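Local coordinates for protein fatty acid CoA ligase (PDB 6SQ8) that belongs to the ANL superfamily of AMP-binding enzymes and holds adenosine monophosphate and 1-ethanoyl-9H-pyrido[3,4-b]indole-3-carboxylic acid side by side, at residues A[300-304]-A[355-360]. Numbering follows the deposited sequence.
Sequences QEAAF and MTMSGY. With EQ2 (1-ethanoyl-9~{H}-pyrido[3,4-b]indole-3-carboxylic acid), chain F; AMP (adenosine monophosphate), chain G.
Glu301 is held at both ends by 355-360: its backbone O accepts a hydrogen bond from Met357 N, and its carboxylate one from the Tyr360 hydroxyl. The contact lies in the AMP-binding domain of an ANL-family enzyme, where the turn leading into strand 303-308 runs roughly antiparallel to the segment ending in strand 359-360. Met357 N meets Glu301 O at 2.9 Å, almost in line with the carbonyl (C=O...N 172°). Tyr360 OH donates to Glu301 OE2 over 2.7 Å, on the lone pair facing away from the other carboxylate oxygen; carboxylate and ring planes stand 75° apart. Between these bonds Met357 lies alongside Glu301, its SD 3.7 Å from Glu301 CG and above the rim of one Tyr360 face. Val171 of strand 170-174 touches both Met357 and Tyr360. On the pocket side, Gln300 N donates to O1P of adenosine monophosphate (2.9 Å). Ala303 CB sits between Met355 and 1-ethanoyl-9H-pyrido[3,4-b]indole-3-carboxylic acid, 3.4 Å from its C11. The edge of the same molecule points at one face of the Phe304 ring, its C12 above the ring centre. At the edge of the Phe304 ring the sulfur of Met355 makes a Met-aromatic contact, SD lying 5.4 Å from the centroid. A bend at chi3 (-72°) brings Met355 CE to the backbone of the other segment, 3.4 Å from Phe304 O.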
loop_
_atom_site.group_PDB
_atom_site.type_symbol
_atom_site.label_atom_id
_atom_site.label_comp_id
_atom_site.label_asym_id
_atom_site.label_seq_id
_atom_site.Cartn_x
_atom_site.Cartn_y
_atom_site.Cartn_z
ATOM N N GLN A 300 4.294 0.207 -5.816
ATOM C CA GLN A 300 4.021 1.583 -6.213
ATOM C C GLN A 300 4.057 1.655 -7.738
ATOM O O GLN A 300 3.199 2.293 -8.338
ATOM C CB GLN A 300 5.026 2.551 -5.587
ATOM C CG GLN A 300 4.709 2.902 -4.142
ATOM C CD GLN A 300 3.938 4.192 -4.002
ATOM O OE1 GLN A 300 2.875 4.433 -4.612
ATOM N NE2 GLN A 300 4.505 5.046 -3.169
ATOM N N GLU A 301 5.022 0.951 -8.345
ATOM C CA GLU A 301 5.194 0.957 -9.779
ATOM C C GLU A 301 4.107 0.096 -10.458
ATOM O O GLU A 301 3.620 0.446 -11.515
ATOM C CB GLU A 301 6.594 0.466 -10.132
ATOM C CG GLU A 301 7.714 1.395 -9.686
ATOM C CD GLU A 301 8.243 1.133 -8.286
ATOM O OE1 GLU A 301 7.496 0.565 -7.480
ATOM O OE2 GLU A 301 9.398 1.506 -8.004
ATOM N N ALA A 302 3.700 -1.022 -9.847
ATOM C CA ALA A 302 2.879 -2.010 -10.519
ATOM C C ALA A 302 1.383 -1.789 -10.281
ATOM O O ALA A 302 0.559 -2.356 -11.008
ATOM C CB ALA A 302 3.268 -3.386 -10.041
ATOM N N ALA A 303 1.036 -1.044 -9.228
ATOM C CA ALA A 303 -0.278 -1.123 -8.620
ATOM C C ALA A 303 -0.608 -2.591 -8.261
ATOM O O ALA A 303 0.292 -3.360 -7.910
ATOM C CB ALA A 303 -1.294 -0.504 -9.552
ATOM N N PHE A 304 -1.896 -2.979 -8.353
ATOM C CA PHE A 304 -2.366 -4.304 -7.975
ATOM C C PHE A 304 -1.736 -5.392 -8.859
ATOM O O PHE A 304 -1.729 -5.254 -10.085
ATOM C CB PHE A 304 -3.881 -4.377 -8.132
ATOM C CG PHE A 304 -4.678 -3.546 -7.159
ATOM C CD1 PHE A 304 -4.539 -3.720 -5.790
ATOM C CD2 PHE A 304 -5.609 -2.628 -7.606
ATOM C CE1 PHE A 304 -5.279 -2.967 -4.892
ATOM C CE2 PHE A 304 -6.361 -1.888 -6.708
ATOM C CZ PHE A 304 -6.195 -2.060 -5.353
ATOM N N MET A 355 -2.453 -1.713 -15.331
ATOM C CA MET A 355 -2.409 -0.951 -14.090
ATOM C C MET A 355 -1.002 -0.420 -13.824
ATOM O O MET A 355 -0.824 0.378 -12.913
ATOM C CB MET A 355 -2.869 -1.812 -12.912
ATOM C CG MET A 355 -4.368 -2.041 -12.927
ATOM S SD MET A 355 -4.927 -3.136 -11.624
ATOM C CE MET A 355 -4.306 -4.708 -12.224
ATOM N N THR A 356 -0.005 -0.821 -14.619
ATOM C CA THR A 356 1.374 -0.419 -14.335
ATOM C C THR A 356 1.577 1.063 -14.640
ATOM O O THR A 356 0.881 1.642 -15.485
ATOM C CB THR A 356 2.404 -1.230 -15.121
ATOM O OG1 THR A 356 2.209 -0.992 -16.518
ATOM C CG2 THR A 356 2.295 -2.702 -14.800
ATOM N N MET A 357 2.562 1.633 -13.937
ATOM C CA MET A 357 2.970 3.021 -14.033
ATOM C C MET A 357 3.255 3.372 -15.497
ATOM O O MET A 357 3.538 2.498 -16.293
ATOM C CB MET A 357 4.222 3.288 -13.182
ATOM C CG MET A 357 5.500 2.751 -13.803
ATOM S SD MET A 357 7.063 3.074 -12.948
ATOM C CE MET A 357 6.625 4.522 -11.994
ATOM N N SER A 358 3.160 4.664 -15.822
ATOM C CA SER A 358 3.640 5.201 -17.090
ATOM C C SER A 358 5.161 5.328 -17.045
ATOM O O SER A 358 5.837 5.153 -18.041
ATOM C CB SER A 358 3.013 6.523 -17.396
ATOM O OG SER A 358 1.601 6.390 -17.513
ATOM N N GLY A 359 5.682 5.621 -15.854
ATOM C CA GLY A 359 7.100 5.791 -15.643
ATOM C C GLY A 359 7.345 6.709 -14.461
ATOM O O GLY A 359 6.395 7.291 -13.887
ATOM N N TYR A 360 8.622 6.851 -14.098
ATOM C CA TYR A 360 8.979 7.818 -13.104
ATOM C C TYR A 360 8.880 9.206 -13.757
ATOM O O TYR A 360 9.409 9.434 -14.853
ATOM C CB TYR A 360 10.356 7.532 -12.499
ATOM C CG TYR A 360 10.488 6.192 -11.810
ATOM C CD1 TYR A 360 9.732 5.862 -10.696
ATOM C CD2 TYR A 360 11.391 5.250 -12.269
ATOM C CE1 TYR A 360 9.852 4.625 -10.082
ATOM C CE2 TYR A 360 11.534 4.017 -11.656
ATOM C CZ TYR A 360 10.770 3.701 -10.555
ATOM O OH TYR A 360 10.936 2.479 -9.961
HETATM C C1 EQ2 F . -2.599 -3.929 -3.282
HETATM C C2 EQ2 F . -1.450 -3.512 -2.431
HETATM O O1 EQ2 F . -1.269 -4.071 -1.364
HETATM C C3 EQ2 F . -0.566 -2.375 -2.870
HETATM N N1 EQ2 F . 0.624 -2.273 -2.265
HETATM C C4 EQ2 F . 1.458 -1.271 -2.585
HETATM C C5 EQ2 F . 2.769 -1.188 -1.833
HETATM O O2 EQ2 F . 3.033 -2.085 -1.005
HETATM O O3 EQ2 F . 3.465 -0.187 -2.078
HETATM C C6 EQ2 F . 1.137 -0.306 -3.531
HETATM C C7 EQ2 F . -0.083 -0.385 -4.176
HETATM C C8 EQ2 F . -0.741 0.392 -5.193
HETATM C C9 EQ2 F . -0.413 1.533 -5.923
HETATM C C10 EQ2 F . -1.312 2.013 -6.850
HETATM C C11 EQ2 F . -2.534 1.379 -7.061
HETATM C C12 EQ2 F . -2.886 0.245 -6.370
HETATM C C13 EQ2 F . -1.976 -0.237 -5.432
HETATM N N2 EQ2 F . -2.084 -1.338 -4.603
HETATM C C14 EQ2 F . -0.954 -1.441 -3.843
HETATM P P AMP G . 6.832 -0.287 -2.472
HETATM O O1P AMP G . 5.633 0.074 -3.300
HETATM O O2P AMP G . 8.154 -0.346 -3.251
HETATM O O3P AMP G . 6.881 0.549 -1.211
HETATM O "O5'" AMP G . 6.483 -1.808 -1.968
HETATM C "C5'" AMP G . 6.511 -3.006 -2.772
HETATM C "C4'" AMP G . 7.080 -4.203 -2.017
HETATM O "O4'" AMP G . 6.378 -4.492 -0.817
HETATM C "C3'" AMP G . 6.965 -5.471 -2.815
HETATM O "O3'" AMP G . 8.164 -5.566 -3.530
HETATM C "C2'" AMP G . 6.763 -6.616 -1.825
HETATM O "O2'" AMP G . 7.936 -7.358 -1.416
HETATM C "C1'" AMP G . 6.172 -5.901 -0.621
HETATM N N9 AMP G . 4.730 -6.249 -0.526
HETATM C C8 AMP G . 3.662 -5.467 -0.809
HETATM N N7 AMP G . 2.504 -6.150 -0.599
HETATM C C5 AMP G . 2.838 -7.391 -0.181
HETATM C C6 AMP G . 2.117 -8.627 0.210
HETATM N N6 AMP G . 0.780 -8.679 0.217
HETATM N N1 AMP G . 2.855 -9.691 0.577
HETATM C C2 AMP G . 4.217 -9.649 0.582
HETATM N N3 AMP G . 4.951 -8.569 0.233
HETATM C C4 AMP G . 4.315 -7.441 -0.140
#